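Local coordinates for protein putative silent information regulator 2,Putative silent information regulator 2 (PDB 5OL0) that probably removes acetyl groups from lysines of proteins at the expense of NAD, as a class I sirtuin carrying a structural zinc ion, at residues A[59-67]-A[86-95]; A[146-157]-A[178-189]. One frame throughout, in Å; residues are numbered along the deposited sequence.

Contact 1: A[59-67]-A[86-95]; sequences GIYANLGKY and EIFYSIAREL
I60 pushes its CD1 in between I91 and L95 where helices 59-67 and 86-95, an antiparallel pair in the smaller, zinc-carrying part of the sirtuin fold, run with their axes 9.7 Å apart at 169°. This apolar side is tightly packed, with I60, I91 and L95 buried. I60 CD1 sits 3.6 Å from I91 CG2, and L64 CD1 lies 3.5 Å from I91 CG1; both side chains meet I91 at about a right angle. Beside them N63, also buried, makes a close polar grip. Its CG is anti to the backbone N (chi1 -166°), which carries the amide across to the second helix, and there ND2 gives one hydrogen to E94 OE1 at 2.9 Å and the other to S90 OG at 2.6 Å. Both acceptors lie close to the amide plane, but E94 OE1 is met from above its own carboxylate. At the far, looser end I87 CG1 lies 3.5 Å above the centre of the Y67 ring in a CH-pi contact, but Y67 OH comes no nearer than 4.3 Å to CG of solvent-exposed E86. Two bonds from one nitrogen fix the rotation of the N63 amide and tie a carboxylate and a hydroxyl together.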
# COMPACT_ATOMS: atom_id res chain seq x y z
N GLY A 59 -19.12 -4.13 9.50
CA GLY A 59 -19.50 -3.07 10.39
C GLY A 59 -19.14 -1.76 9.75
O GLY A 59 -19.91 -0.82 9.81
N ILE A 60 -17.98 -1.71 9.11
CA ILE A 60 -17.55 -0.48 8.46
C ILE A 60 -18.59 0.03 7.43
O ILE A 60 -18.93 1.22 7.44
CB ILE A 60 -16.09 -0.59 7.89
CG1 ILE A 60 -15.58 0.78 7.49
CG2 ILE A 60 -15.97 -1.53 6.71
CD1 ILE A 60 -15.29 1.66 8.67
N TYR A 61 -19.13 -0.85 6.58
CA TYR A 61 -20.17 -0.46 5.58
C TYR A 61 -21.50 0.07 6.20
O TYR A 61 -22.09 1.10 5.74
CB TYR A 61 -20.42 -1.66 4.68
CG TYR A 61 -21.47 -1.49 3.63
CD1 TYR A 61 -22.84 -1.71 3.91
CD2 TYR A 61 -21.10 -1.18 2.32
CE1 TYR A 61 -23.80 -1.61 2.91
CE2 TYR A 61 -22.04 -1.06 1.32
CZ TYR A 61 -23.38 -1.28 1.62
OH TYR A 61 -24.29 -1.15 0.61
N ALA A 62 -21.95 -0.63 7.25
CA ALA A 62 -23.18 -0.28 8.01
C ALA A 62 -23.17 1.17 8.46
O ALA A 62 -24.12 1.92 8.25
CB ALA A 62 -23.34 -1.21 9.22
N ASN A 63 -22.06 1.55 9.09
CA ASN A 63 -21.78 2.92 9.48
C ASN A 63 -21.95 3.93 8.32
O ASN A 63 -22.81 4.82 8.41
CB ASN A 63 -20.35 2.96 10.05
CG ASN A 63 -20.02 4.24 10.80
OD1 ASN A 63 -20.70 5.27 10.68
ND2 ASN A 63 -18.96 4.18 11.58
N LEU A 64 -21.16 3.77 7.25
CA LEU A 64 -21.13 4.70 6.08
C LEU A 64 -22.51 5.06 5.54
O LEU A 64 -22.74 6.19 5.07
CB LEU A 64 -20.28 4.10 4.92
CG LEU A 64 -18.77 4.40 4.74
CD1 LEU A 64 -18.09 4.58 6.08
CD2 LEU A 64 -18.05 3.32 3.91
N GLY A 65 -23.42 4.08 5.57
CA GLY A 65 -24.80 4.24 5.17
C GLY A 65 -25.48 5.47 5.71
O GLY A 65 -25.88 6.33 4.93
N LYS A 66 -25.58 5.60 7.04
CA LYS A 66 -26.34 6.74 7.62
C LYS A 66 -25.86 8.09 7.08
O LYS A 66 -26.67 8.99 6.85
CB LYS A 66 -26.32 6.75 9.15
CG LYS A 66 -25.08 7.32 9.81
CD LYS A 66 -25.09 7.17 11.33
CE LYS A 66 -25.18 5.72 11.78
NZ LYS A 66 -24.26 4.80 11.04
N TYR A 67 -24.55 8.20 6.85
CA TYR A 67 -23.95 9.45 6.38
C TYR A 67 -24.17 9.77 4.90
O TYR A 67 -24.24 10.95 4.54
CB TYR A 67 -22.46 9.49 6.75
CG TYR A 67 -22.24 9.53 8.26
CD1 TYR A 67 -22.75 10.59 9.03
CD2 TYR A 67 -21.52 8.53 8.91
CE1 TYR A 67 -22.54 10.65 10.40
CE2 TYR A 67 -21.30 8.59 10.29
CZ TYR A 67 -21.82 9.64 11.02
OH TYR A 67 -21.62 9.69 12.38
N GLU A 86 -16.71 13.71 13.43
CA GLU A 86 -17.37 12.52 13.92
C GLU A 86 -17.41 11.44 12.87
O GLU A 86 -17.33 10.27 13.21
CB GLU A 86 -18.76 12.85 14.53
CG GLU A 86 -19.81 13.45 13.60
CD GLU A 86 -19.76 14.98 13.44
OE1 GLU A 86 -18.73 15.64 13.80
OE2 GLU A 86 -20.77 15.53 12.93
N ILE A 87 -17.45 11.79 11.58
CA ILE A 87 -17.55 10.76 10.53
C ILE A 87 -16.24 9.96 10.40
O ILE A 87 -16.25 8.74 10.42
CB ILE A 87 -17.94 11.35 9.15
CG1 ILE A 87 -19.37 11.90 9.20
CG2 ILE A 87 -17.82 10.28 8.05
CD1 ILE A 87 -19.74 12.87 8.09
N PHE A 88 -15.12 10.64 10.25
CA PHE A 88 -13.89 9.86 10.14
C PHE A 88 -13.61 9.17 11.50
O PHE A 88 -13.20 8.05 11.52
CB PHE A 88 -12.71 10.67 9.68
CG PHE A 88 -11.40 10.02 9.98
CD1 PHE A 88 -10.90 9.05 9.13
CD2 PHE A 88 -10.69 10.37 11.13
CE1 PHE A 88 -9.70 8.44 9.43
CE2 PHE A 88 -9.49 9.75 11.44
CZ PHE A 88 -9.00 8.79 10.59
N TYR A 89 -13.84 9.85 12.61
CA TYR A 89 -13.54 9.23 13.90
C TYR A 89 -14.36 7.98 14.12
O TYR A 89 -13.89 7.05 14.76
CB TYR A 89 -13.74 10.21 15.05
CG TYR A 89 -12.45 10.89 15.38
CD1 TYR A 89 -11.87 11.80 14.49
CD2 TYR A 89 -11.78 10.59 16.54
CE1 TYR A 89 -10.67 12.41 14.78
CE2 TYR A 89 -10.58 11.20 16.84
CZ TYR A 89 -10.03 12.12 15.97
OH TYR A 89 -8.82 12.68 16.29
N SER A 90 -15.59 7.98 13.61
CA SER A 90 -16.45 6.83 13.67
C SER A 90 -15.91 5.69 12.83
O SER A 90 -15.94 4.54 13.25
CB SER A 90 -17.85 7.20 13.27
OG SER A 90 -18.68 6.08 13.31
N ILE A 91 -15.37 5.99 11.66
CA ILE A 91 -14.69 4.98 10.86
C ILE A 91 -13.38 4.51 11.51
O ILE A 91 -13.11 3.30 11.52
CB ILE A 91 -14.49 5.47 9.42
CG1 ILE A 91 -15.81 5.33 8.68
CG2 ILE A 91 -13.38 4.75 8.67
CD1 ILE A 91 -16.66 6.57 8.76
N ALA A 92 -12.63 5.43 12.13
CA ALA A 92 -11.36 5.06 12.71
C ALA A 92 -11.53 4.04 13.84
O ALA A 92 -10.74 3.14 14.00
CB ALA A 92 -10.64 6.29 13.21
N ARG A 93 -12.58 4.21 14.63
CA ARG A 93 -12.91 3.31 15.71
C ARG A 93 -13.18 1.86 15.26
O ARG A 93 -12.95 0.93 16.03
CB ARG A 93 -14.22 3.77 16.38
CG ARG A 93 -14.07 4.64 17.57
CD ARG A 93 -15.40 4.76 18.33
NE ARG A 93 -16.37 5.62 17.64
CZ ARG A 93 -16.28 6.96 17.52
NH1 ARG A 93 -15.24 7.66 18.01
NH2 ARG A 93 -17.22 7.63 16.86
N GLU A 94 -13.72 1.70 14.06
CA GLU A 94 -14.05 0.39 13.51
C GLU A 94 -12.97 -0.33 12.70
O GLU A 94 -12.98 -1.54 12.64
CB GLU A 94 -15.36 0.51 12.70
CG GLU A 94 -16.50 0.98 13.60
CD GLU A 94 -17.85 0.79 12.96
OE1 GLU A 94 -18.10 1.40 11.89
OE2 GLU A 94 -18.66 0.03 13.55
N LEU A 95 -12.04 0.40 12.12
CA LEU A 95 -11.03 -0.22 11.26
C LEU A 95 -9.94 -0.93 12.01
O LEU A 95 -9.33 -1.80 11.43
CB LEU A 95 -10.42 0.80 10.35
CG LEU A 95 -11.32 1.24 9.19
CD1 LEU A 95 -10.83 2.58 8.71
CD2 LEU A 95 -11.31 0.25 8.05

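Contact 2: A[146-157]-A[178-189]; sequences HGSFAAAACIEC and CSTCGGIVKPNV. With ZN (zinc ion), chain E.
The structural zinc module of the sirtuin fold is built here: a Cys4 site made of two CxxC pairs, at the end of a small antiparallel sheet in which strand 151-154 runs beside 185-187. C154, C157, C178 and C181 each give SG to the zinc ion, C154 SG at 2.3 Å. C154 and C178 hold SG anti to the backbone N, whereas in C157 and C181 it lies between the backbone N and the carbonyl carbon, so the two kinds of cysteine reach one ion from different backbone positions. C157 N also donates to C154 SG at 3.4 Å, and C181 N to C178 SG. Such N-H groups would be expected to temper the charge gathered on the sulfurs. Away from the metal, A153 and K186 form a hydrogen-bonded pair, with A153 N to K186 O at 2.9 Å, and I155 N continues the ladder to I184 O in an almost straight bond (179°). I155 CG2 packs on K186 CG at 3.6 Å, their side chains crossing at about a right angle. Where the first segment turns at F149, P187 CB lies over one face of its ring, offset toward the rim. H146, the probable proton acceptor, and V189 both pack on the modified side chain of the bound peptide. K186 NZ, salt-bridged to E194, also donates to V189 O and to water 2 at 3.0 Å, and that water lies 3.2 Å from A153 O and 3.1 Å from N188 OD1.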
# COMPACT_ATOMS: atom_id res chain seq x y z
N HIS A 146 0.87 7.14 2.19
CA HIS A 146 -0.35 7.70 2.75
C HIS A 146 -0.39 7.67 4.25
O HIS A 146 -1.46 7.71 4.83
CB HIS A 146 -1.55 6.94 2.22
CG HIS A 146 -1.75 7.14 0.75
ND1 HIS A 146 -2.51 6.29 -0.02
CD2 HIS A 146 -1.27 8.09 -0.08
CE1 HIS A 146 -2.46 6.69 -1.27
NE2 HIS A 146 -1.71 7.78 -1.34
N GLY A 147 0.78 7.58 4.85
CA GLY A 147 0.92 7.55 6.32
C GLY A 147 0.39 6.31 6.96
O GLY A 147 0.32 5.26 6.32
N SER A 148 -0.01 6.44 8.23
CA SER A 148 -0.51 5.33 9.05
C SER A 148 -0.98 5.85 10.41
O SER A 148 -0.91 7.10 10.69
CB SER A 148 0.62 4.30 9.33
OG SER A 148 1.48 4.75 10.38
N PHE A 149 -1.47 4.90 11.23
CA PHE A 149 -1.98 5.18 12.61
C PHE A 149 -0.91 5.13 13.70
O PHE A 149 -1.21 4.97 14.92
CB PHE A 149 -3.13 4.25 12.94
CG PHE A 149 -4.44 4.61 12.26
CD1 PHE A 149 -4.56 4.57 10.88
CD2 PHE A 149 -5.55 4.95 13.01
CE1 PHE A 149 -5.76 4.91 10.26
CE2 PHE A 149 -6.74 5.33 12.40
CZ PHE A 149 -6.85 5.31 11.02
N ALA A 150 0.33 5.33 13.30
CA ALA A 150 1.43 5.17 14.23
C ALA A 150 1.72 6.44 14.99
O ALA A 150 2.36 6.34 16.01
CB ALA A 150 2.68 4.71 13.50
N ALA A 151 1.29 7.60 14.47
CA ALA A 151 1.55 8.93 15.05
C ALA A 151 0.34 9.79 14.67
O ALA A 151 -0.49 9.35 13.87
CB ALA A 151 2.83 9.55 14.49
N ALA A 152 0.24 10.96 15.28
CA ALA A 152 -0.91 11.82 15.11
C ALA A 152 -0.46 13.27 15.10
O ALA A 152 0.62 13.59 15.64
CB ALA A 152 -1.91 11.57 16.24
N ALA A 153 -1.31 14.15 14.57
CA ALA A 153 -0.95 15.58 14.48
C ALA A 153 -2.17 16.44 14.20
O ALA A 153 -3.18 15.97 13.63
CB ALA A 153 0.12 15.81 13.37
N CYS A 154 -2.10 17.71 14.61
CA CYS A 154 -3.10 18.72 14.23
C CYS A 154 -3.14 18.98 12.73
O CYS A 154 -2.11 19.19 12.11
CB CYS A 154 -2.78 20.05 14.89
SG CYS A 154 -4.01 21.34 14.55
N ILE A 155 -4.31 18.97 12.13
CA ILE A 155 -4.41 19.26 10.70
C ILE A 155 -4.22 20.77 10.39
O ILE A 155 -3.88 21.09 9.27
CB ILE A 155 -5.77 18.81 10.08
CG1 ILE A 155 -6.91 19.75 10.52
CG2 ILE A 155 -6.01 17.30 10.38
CD1 ILE A 155 -8.27 19.36 10.03
N GLU A 156 -4.50 21.68 11.33
CA GLU A 156 -4.33 23.13 11.08
C GLU A 156 -2.84 23.54 11.22
O GLU A 156 -2.25 24.03 10.27
CB GLU A 156 -5.24 24.01 11.98
CG GLU A 156 -6.78 23.83 11.92
CD GLU A 156 -7.41 23.60 10.52
OE1 GLU A 156 -6.81 23.87 9.44
OE2 GLU A 156 -8.58 23.15 10.50
N CYS A 157 -2.23 23.33 12.39
CA CYS A 157 -0.83 23.73 12.64
C CYS A 157 0.22 22.63 12.55
O CYS A 157 1.40 22.92 12.74
CB CYS A 157 -0.72 24.43 14.00
SG CYS A 157 -0.80 23.37 15.49
N CYS A 178 -6.05 19.85 19.15
CA CYS A 178 -4.74 20.42 19.34
C CYS A 178 -4.69 21.29 20.61
O CYS A 178 -5.61 22.05 20.85
CB CYS A 178 -4.47 21.34 18.16
SG CYS A 178 -2.80 21.96 17.99
N SER A 179 -3.62 21.20 21.39
CA SER A 179 -3.46 22.02 22.61
C SER A 179 -2.73 23.35 22.32
O SER A 179 -2.32 24.05 23.25
CB SER A 179 -2.67 21.25 23.66
OG SER A 179 -3.21 19.94 23.81
N THR A 180 -2.53 23.67 21.05
CA THR A 180 -1.93 24.92 20.61
C THR A 180 -3.01 25.80 19.96
O THR A 180 -3.14 26.97 20.35
CB THR A 180 -0.75 24.67 19.64
OG1 THR A 180 0.33 24.04 20.35
CG2 THR A 180 -0.27 25.98 18.99
N CYS A 181 -3.78 25.26 19.02
CA CYS A 181 -4.72 26.06 18.22
C CYS A 181 -6.17 25.61 18.28
O CYS A 181 -7.04 26.18 17.60
CB CYS A 181 -4.24 26.04 16.75
SG CYS A 181 -4.69 24.58 15.76
N GLY A 182 -6.46 24.56 19.06
CA GLY A 182 -7.80 23.98 19.04
C GLY A 182 -8.18 23.31 17.71
O GLY A 182 -9.33 22.90 17.53
N GLY A 183 -7.23 23.17 16.79
CA GLY A 183 -7.50 22.41 15.59
C GLY A 183 -7.85 20.94 15.85
O GLY A 183 -7.59 20.37 16.92
N ILE A 184 -8.48 20.35 14.86
CA ILE A 184 -8.79 18.93 14.86
C ILE A 184 -7.54 18.08 14.63
O ILE A 184 -6.77 18.34 13.68
CB ILE A 184 -9.79 18.59 13.75
CG1 ILE A 184 -11.19 19.12 14.11
CG2 ILE A 184 -9.87 17.06 13.55
CD1 ILE A 184 -12.04 19.40 12.88
N VAL A 185 -7.35 17.08 15.48
CA VAL A 185 -6.22 16.15 15.38
C VAL A 185 -6.72 14.89 14.69
O VAL A 185 -7.93 14.46 14.83
CB VAL A 185 -5.60 15.87 16.77
CG1 VAL A 185 -4.70 14.62 16.80
CG2 VAL A 185 -4.78 17.09 17.20
N LYS A 186 -5.82 14.31 13.90
CA LYS A 186 -6.01 12.98 13.36
C LYS A 186 -4.70 12.24 13.34
O LYS A 186 -3.62 12.87 13.42
CB LYS A 186 -6.65 13.03 11.97
CG LYS A 186 -5.85 13.79 10.93
CD LYS A 186 -6.27 13.30 9.54
CE LYS A 186 -5.57 14.12 8.48
NZ LYS A 186 -4.10 13.85 8.42
N PRO A 187 -4.78 10.89 13.25
CA PRO A 187 -3.58 10.12 12.93
C PRO A 187 -2.99 10.60 11.65
O PRO A 187 -3.72 11.21 10.82
CB PRO A 187 -4.11 8.71 12.76
CG PRO A 187 -5.33 8.67 13.59
CD PRO A 187 -5.96 10.03 13.42
N ASN A 188 -1.70 10.37 11.47
CA ASN A 188 -0.94 10.90 10.32
C ASN A 188 -1.20 10.03 9.12
O ASN A 188 -0.28 9.47 8.54
CB ASN A 188 0.58 11.04 10.62
CG ASN A 188 0.88 12.21 11.58
OD1 ASN A 188 -0.01 13.03 11.89
ND2 ASN A 188 2.12 12.28 12.09
N VAL A 189 -2.47 9.85 8.79
CA VAL A 189 -2.90 9.33 7.49
C VAL A 189 -2.97 10.51 6.54
O VAL A 189 -3.47 11.53 6.92
CB VAL A 189 -4.26 8.65 7.57
CG1 VAL A 189 -4.73 8.23 6.19
CG2 VAL A 189 -4.13 7.42 8.44
ZN ZN E . -3.00 22.95 15.89
O HOH W 1 3.11 13.93 14.45
O HOH W 2 -2.50 14.52 10.88

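Contact 1 closes before contact 2 opens, so the two come in series along the chain, their centres 19 Å apart and each about 21 Å from the centre of the chain. Contact 1 and most of contact 2 lie in the smaller part of the fold that carries the zinc; the H146 and V189 end of contact 2 reaches back to the edge of the Rossmann-like core, toward the likely NAD site near Q126. Helix 85-95 joins them: its contact 1 residues face helix 59-67, while Y89, F88 and A92 turn to the zinc module. Y89 OH lies 2.5 Å from V185 O, a probable hydrogen bond, F88 packs on P187, and A92 CB meets F149 CE2. The helical pair and the zinc-bound sheet thus pack as one unit.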